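Local coordinates for protein 5-carboxyvanillate decarboxylase (Sphingomonas paucimobilis, PDB 4L6D) that probably removes a carboxylate group from 5-carboxyvanillate to give vanillate, as a manganese-binding decarboxylase of the amidohydrolase superfamily, at residues 180-185 with 198-203; 278-283 with 308-313. All blocks are in the same frame, centred on the assembly; numbering follows the deposited sequence. Where two conformers were deposited one is given.

Contact 1: residues 180-185 with 198-203. With VNL (4-hydroxy-3-methoxybenzoate), chain J.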
loop_
_atom_site.group_PDB
_atom_site.type_symbol
_atom_site.label_atom_id
_atom_site.label_comp_id
_atom_site.label_asym_id
_atom_site.label_seq_id
_atom_site.Cartn_x
_atom_site.Cartn_y
_atom_site.Cartn_z
ATOM N N LYS A 180 -9.269 -13.912 -3.012
ATOM C CA LYS A 180 -8.803 -15.148 -2.392
ATOM C C LYS A 180 -7.290 -15.307 -2.517
ATOM O O LYS A 180 -6.678 -16.066 -1.767
ATOM C CB LYS A 180 -9.540 -16.368 -2.959
ATOM C CG LYS A 180 -11.006 -16.461 -2.561
ATOM C CD LYS A 180 -11.676 -17.680 -3.179
ATOM C CE LYS A 180 -13.135 -17.732 -2.750
ATOM N NZ LYS A 180 -13.784 -19.014 -3.114
ATOM N N GLN A 181 -6.682 -14.572 -3.440
ATOM C CA GLN A 181 -5.237 -14.621 -3.592
ATOM C C GLN A 181 -4.535 -14.049 -2.371
ATOM O O GLN A 181 -3.406 -14.437 -2.063
ATOM C CB GLN A 181 -4.810 -13.843 -4.834
ATOM C CG GLN A 181 -5.411 -14.399 -6.123
ATOM C CD GLN A 181 -4.646 -13.952 -7.352
ATOM O OE1 GLN A 181 -3.414 -13.892 -7.341
ATOM N NE2 GLN A 181 -5.366 -13.651 -8.424
ATOM N N ILE A 182 -5.196 -13.120 -1.681
ATOM C CA ILE A 182 -4.543 -12.389 -0.597
ATOM C C ILE A 182 -5.347 -12.322 0.708
ATOM O O ILE A 182 -4.859 -11.780 1.701
ATOM C CB ILE A 182 -4.167 -10.944 -1.022
ATOM C CG1 ILE A 182 -5.405 -10.187 -1.528
ATOM C CG2 ILE A 182 -3.093 -10.977 -2.095
ATOM C CD1 ILE A 182 -5.224 -8.667 -1.595
ATOM N N ASP A 183 -6.559 -12.871 0.730
ATOM C CA ASP A 183 -7.436 -12.612 1.873
ATOM C C ASP A 183 -7.020 -13.188 3.228
ATOM O O ASP A 183 -7.493 -12.711 4.254
ATOM C CB ASP A 183 -8.911 -12.946 1.568
ATOM C CG ASP A 183 -9.152 -14.423 1.297
ATOM O OD1 ASP A 183 -8.330 -15.280 1.671
ATOM O OD2 ASP A 183 -10.199 -14.729 0.701
ATOM N N ARG A 184 -6.143 -14.192 3.243
ATOM C CA ARG A 184 -5.726 -14.823 4.499
ATOM C C ARG A 184 -5.175 -13.810 5.509
ATOM O O ARG A 184 -5.371 -13.963 6.717
ATOM C CB ARG A 184 -4.682 -15.913 4.233
ATOM C CG ARG A 184 -5.250 -17.256 3.797
ATOM C CD ARG A 184 -4.129 -18.243 3.430
ATOM N NE ARG A 184 -3.107 -18.351 4.475
ATOM C CZ ARG A 184 -1.921 -18.939 4.310
ATOM N NH1 ARG A 184 -1.599 -19.475 3.139
ATOM N NH2 ARG A 184 -1.051 -18.988 5.313
ATOM N N ALA A 185 -4.505 -12.777 5.005
ATOM C CA ALA A 185 -3.873 -11.768 5.862
ATOM C C ALA A 185 -4.815 -10.663 6.334
ATOM O O ALA A 185 -4.404 -9.759 7.077
ATOM C CB ALA A 185 -2.669 -11.151 5.159
ATOM N N TYR A 198 -9.165 -2.879 1.620
ATOM C CA TYR A 198 -9.663 -2.235 0.402
ATOM C C TYR A 198 -8.533 -1.609 -0.429
ATOM O O TYR A 198 -8.492 -1.756 -1.645
ATOM C CB TYR A 198 -10.714 -1.169 0.741
ATOM C CG TYR A 198 -12.109 -1.720 0.959
ATOM C CD1 TYR A 198 -12.338 -3.092 1.094
ATOM C CD2 TYR A 198 -13.199 -0.861 1.008
ATOM C CE1 TYR A 198 -13.639 -3.595 1.277
ATOM C CE2 TYR A 198 -14.488 -1.341 1.202
ATOM C CZ TYR A 198 -14.699 -2.707 1.330
ATOM O OH TYR A 198 -15.986 -3.173 1.497
ATOM N N GLY A 199 -7.623 -0.901 0.232
ATOM C CA GLY A 199 -6.535 -0.226 -0.456
ATOM C C GLY A 199 -5.513 -1.180 -1.032
ATOM O O GLY A 199 -5.004 -0.963 -2.134
ATOM N N ILE A 200 -5.199 -2.235 -0.295
ATOM C CA ILE A 200 -4.233 -3.215 -0.782
ATOM C C ILE A 200 -4.772 -3.973 -1.999
ATOM O O ILE A 200 -4.074 -4.131 -3.006
ATOM C CB ILE A 200 -3.839 -4.206 0.321
ATOM C CG1 ILE A 200 -3.228 -3.477 1.526
ATOM C CG2 ILE A 200 -2.874 -5.243 -0.236
ATOM C CD1 ILE A 200 -2.029 -2.608 1.171
ATOM N N GLU A 201 -6.023 -4.413 -1.910
ATOM C CA GLU A 201 -6.683 -5.104 -3.009
ATOM C C GLU A 201 -6.729 -4.263 -4.286
ATOM O O GLU A 201 -6.328 -4.733 -5.360
ATOM C CB GLU A 201 -8.098 -5.504 -2.555
ATOM C CG GLU A 201 -9.103 -5.780 -3.667
ATOM C CD GLU A 201 -8.779 -7.009 -4.497
ATOM O OE1 GLU A 201 -8.028 -7.901 -4.032
ATOM O OE2 GLU A 201 -9.284 -7.055 -5.636
ATOM N N THR A 202 -7.175 -3.013 -4.150
ATOM C CA THR A 202 -7.439 -2.163 -5.308
ATOM C C THR A 202 -6.143 -1.662 -5.941
ATOM O O THR A 202 -6.005 -1.661 -7.169
ATOM C CB THR A 202 -8.345 -0.988 -4.912
ATOM O OG1 THR A 202 -9.481 -1.505 -4.209
ATOM C CG2 THR A 202 -8.850 -0.249 -6.147
ATOM N N SER A 203 -5.190 -1.246 -5.104
ATOM C CA SER A 203 -3.903 -0.787 -5.615
ATOM C C SER A 203 -3.159 -1.920 -6.304
ATOM O O SER A 203 -2.530 -1.706 -7.340
ATOM C CB SER A 203 -3.025 -0.163 -4.521
ATOM O OG SER A 203 -2.735 -1.092 -3.489
HETATM C C1 VNL J . -17.485 0.825 3.366
HETATM C CO1 VNL J . -16.884 2.063 3.103
HETATM C CO2 VNL J . -18.048 0.052 2.331
HETATM C CM1 VNL J . -16.839 2.563 1.789
HETATM C CM2 VNL J . -18.003 0.523 1.021
HETATM O OM VNL J . -18.523 -0.157 -0.050
HETATM C CZ VNL J . -17.385 1.822 0.741
HETATM C CC VNL J . -17.558 0.328 4.786
HETATM C CV VNL J . -19.136 -1.447 0.138
HETATM O O1 VNL J . -17.340 1.110 5.751
HETATM O O2 VNL J . -17.903 -0.861 4.984
HETATM O O3 VNL J . -17.672 2.363 -0.482
#

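Contact 2: residues 278-283 with 308-313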
loop_
_atom_site.group_PDB
_atom_site.type_symbol
_atom_site.label_atom_id
_atom_site.label_comp_id
_atom_site.label_asym_id
_atom_site.label_seq_id
_atom_site.Cartn_x
_atom_site.Cartn_y
_atom_site.Cartn_z
ATOM N N ALA A 278 -2.564 17.529 3.608
ATOM C CA ALA A 278 -1.192 17.173 3.253
ATOM C C ALA A 278 -1.158 16.167 2.114
ATOM O O ALA A 278 -0.339 16.289 1.201
ATOM C CB ALA A 278 -0.448 16.607 4.467
ATOM N N ALA A 279 -2.030 15.162 2.175
ATOM C CA ALA A 279 -2.072 14.145 1.132
ATOM C C ALA A 279 -2.622 14.749 -0.154
ATOM O O ALA A 279 -2.213 14.371 -1.253
ATOM C CB ALA A 279 -2.928 12.948 1.563
ATOM N N LEU A 280 -3.559 15.683 -0.011
ATOM C CA LEU A 280 -4.136 16.364 -1.177
ATOM C C LEU A 280 -3.057 17.184 -1.876
ATOM O O LEU A 280 -2.914 17.114 -3.107
ATOM C CB LEU A 280 -5.294 17.283 -0.759
ATOM C CG LEU A 280 -5.862 18.195 -1.855
ATOM C CD1 LEU A 280 -6.426 17.363 -2.995
ATOM C CD2 LEU A 280 -6.932 19.124 -1.293
ATOM N N ARG A 281 -2.300 17.956 -1.097
ATOM C CA ARG A 281 -1.204 18.756 -1.635
ATOM C C ARG A 281 -0.151 17.899 -2.344
ATOM O O ARG A 281 0.309 18.250 -3.433
ATOM C CB ARG A 281 -0.552 19.583 -0.521
ATOM C CG ARG A 281 -1.244 20.907 -0.245
ATOM C CD ARG A 281 -0.530 21.716 0.844
ATOM N NE ARG A 281 -1.095 21.493 2.176
ATOM C CZ ARG A 281 -0.523 20.760 3.128
ATOM N NH1 ARG A 281 -1.120 20.611 4.306
ATOM N NH2 ARG A 281 0.649 20.179 2.908
ATOM N N TYR A 282 0.224 16.779 -1.726
ATOM C CA TYR A 282 1.181 15.845 -2.315
ATOM C C TYR A 282 0.665 15.328 -3.673
ATOM O O TYR A 282 1.395 15.289 -4.671
ATOM C CB TYR A 282 1.449 14.659 -1.357
ATOM C CG TYR A 282 2.246 13.575 -2.055
ATOM C CD1 TYR A 282 3.636 13.610 -2.063
ATOM C CD2 TYR A 282 1.610 12.563 -2.768
ATOM C CE1 TYR A 282 4.366 12.663 -2.746
ATOM C CE2 TYR A 282 2.331 11.615 -3.464
ATOM C CZ TYR A 282 3.705 11.670 -3.452
ATOM O OH TYR A 282 4.442 10.739 -4.147
ATOM N N SER A 283 -0.605 14.943 -3.711
ATOM C CA SER A 283 -1.181 14.365 -4.923
ATOM C C SER A 283 -1.254 15.375 -6.064
ATOM O O SER A 283 -0.925 15.055 -7.215
ATOM C CB SER A 283 -2.561 13.775 -4.632
ATOM O OG SER A 283 -2.413 12.731 -3.679
ATOM N N GLN A 308 -16.162 20.301 4.244
ATOM C CA GLN A 308 -15.342 21.297 4.910
ATOM C C GLN A 308 -13.865 21.086 4.617
ATOM O O GLN A 308 -13.109 22.058 4.533
ATOM C CB GLN A 308 -15.680 21.340 6.397
ATOM C CG GLN A 308 -17.123 21.811 6.562
ATOM C CD GLN A 308 -17.682 21.676 7.962
ATOM O OE1 GLN A 308 -16.943 21.537 8.944
ATOM N NE2 GLN A 308 -19.005 21.745 8.062
ATOM N N PHE A 309 -13.477 19.831 4.402
ATOM C CA PHE A 309 -12.111 19.502 3.988
ATOM C C PHE A 309 -11.725 20.225 2.690
ATOM O O PHE A 309 -10.681 20.889 2.627
ATOM C CB PHE A 309 -11.978 17.976 3.867
ATOM C CG PHE A 309 -10.935 17.498 2.878
ATOM C CD1 PHE A 309 -9.572 17.646 3.124
ATOM C CD2 PHE A 309 -11.339 16.853 1.708
ATOM C CE1 PHE A 309 -8.625 17.169 2.207
ATOM C CE2 PHE A 309 -10.405 16.378 0.791
ATOM C CZ PHE A 309 -9.048 16.543 1.037
ATOM N N ILE A 310 -12.571 20.147 1.668
ATOM C CA ILE A 310 -12.230 20.813 0.413
ATOM C C ILE A 310 -12.444 22.337 0.464
ATOM O O ILE A 310 -11.631 23.088 -0.083
ATOM C CB ILE A 310 -12.906 20.141 -0.816
ATOM C CG1 ILE A 310 -12.407 20.755 -2.127
ATOM C CG2 ILE A 310 -14.409 20.250 -0.740
ATOM C CD1 ILE A 310 -10.924 20.586 -2.361
ATOM N N ARG A 311 -13.493 22.804 1.150
ATOM C CA ARG A 311 -13.732 24.247 1.244
ATOM C C ARG A 311 -12.587 24.977 1.944
ATOM O O ARG A 311 -12.357 26.166 1.699
ATOM C CB ARG A 311 -15.054 24.559 1.958
ATOM C CG ARG A 311 -16.312 24.234 1.152
ATOM C CD ARG A 311 -17.496 24.933 1.820
ATOM N NE ARG A 311 -18.806 24.423 1.410
ATOM C CZ ARG A 311 -19.398 24.714 0.261
ATOM N NH1 ARG A 311 -18.800 25.515 -0.616
ATOM N NH2 ARG A 311 -20.596 24.200 -0.011
ATOM N N THR A 312 -11.890 24.276 2.833
ATOM C CA THR A 312 -10.801 24.887 3.580
ATOM C C THR A 312 -9.415 24.480 3.078
ATOM O O THR A 312 -8.418 24.793 3.732
ATOM C CB THR A 312 -10.868 24.547 5.077
ATOM O OG1 THR A 312 -10.734 23.124 5.245
ATOM C CG2 THR A 312 -12.193 25.016 5.676
ATOM N N ALA A 313 -9.335 23.806 1.933
ATOM C CA ALA A 313 -8.030 23.331 1.459
ATOM C C ALA A 313 -7.092 24.509 1.152
ATOM O O ALA A 313 -7.507 25.500 0.532
ATOM C CB ALA A 313 -8.192 22.452 0.253
#

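Contact 1: residues 180-185 with 198-203
Ile182 reaches across to helix 197-211 through one methyl group: its CD1 lies 3.8 Å from Glu201 OE1 and 4.1 Å from Glu201 CA. With CG1 lodged between the backbone N and the carbonyl carbon (chi1 56°), the branch is directed at the helix and crosses the Glu201 side chain at about a right angle. That is the close-packed part. Glu201 bends at chi2 (67°), and its carboxylate is taken up by the loops: Ser179 N and Tyr151 OH bond to OE1, Ser145 OG and His146 N to OE2. The looser side is Ile200, whose CG2 stays 4.4 Å from Ile182 CD1 while the end of its side chain leads away. At the start of the helix Tyr198 faces the ligand, its OH 3.8 Å from CV, the methoxy methyl of vanillate, and its CE2 4.0 Å from CM2, which sits at the ring edge in the ring plane. A leucine here, without the aromatic edge and the hydroxyl, would probably leave the methoxy side of the ligand less firmly bounded. The four bonds to a buried carboxylate, with a methyl laid against it, are consistent with Glu201 being charged and fixed in orientation.

Contact 2: residues 278-283 with 308-313
Leu280 of helix 277-287 projects toward the last turn of helix 303-311, joining two helices on the outside of the amidohydrolase (beta/alpha)8 barrel; on the same helix, Arg281 makes a salt bridge with Glu285 of the second subunit. The bump is a single methyl, CD2, and the hollow is formed by three side chains of 308-313. Ala313 CB makes the nearest wall, 3.9 Å away from CD2; Phe309 CZ makes the second at 4.1 Å, and Ile310 CD1 closes the third at 4.4 Å. Leu280 CG stands anti to the backbone N (chi1 172°), which carries the branch away from its own helix and into this hollow. Phe309 also has its CG anti to the backbone N (chi1 153°), and its ring swings inward so that the far carbon, CZ, meets the leucine obliquely. The ring of His277 lies against that of Phe309 with the planes about 20° apart, while Trp294 and Leu4 pack on Ile310. All four touching residues are buried and the join is wholly apolar. The helix ends in an extra hydrogen bond, Thr312 OG1 to Gln308 O at 2.7 Å, which meets that carbonyl from the face opposite to Thr312 N.

Overall arrangement
From the N terminus, the chain passes through five barrel strands before contact 1, which closes the loop that follows strand 171-174 onto helix 197-211, with 12 residues between its segments. Two more strands, 223-225 and 267-270, precede contact 2, and the last, 292-293, lies within its loop. Contact 2 opens on helix 277-287 and spans 24 intervening residues, so it joins the helix preceding that last strand to the one following it. The two contacts lie in series, neither nested nor crossed, their centres 27 Å apart and their nearest atoms about 13 Å. Contact 1 includes the helix start that borders the ligand pocket, whereas contact 2 belongs to the outer helical layer. Segments of both also touch the second subunit.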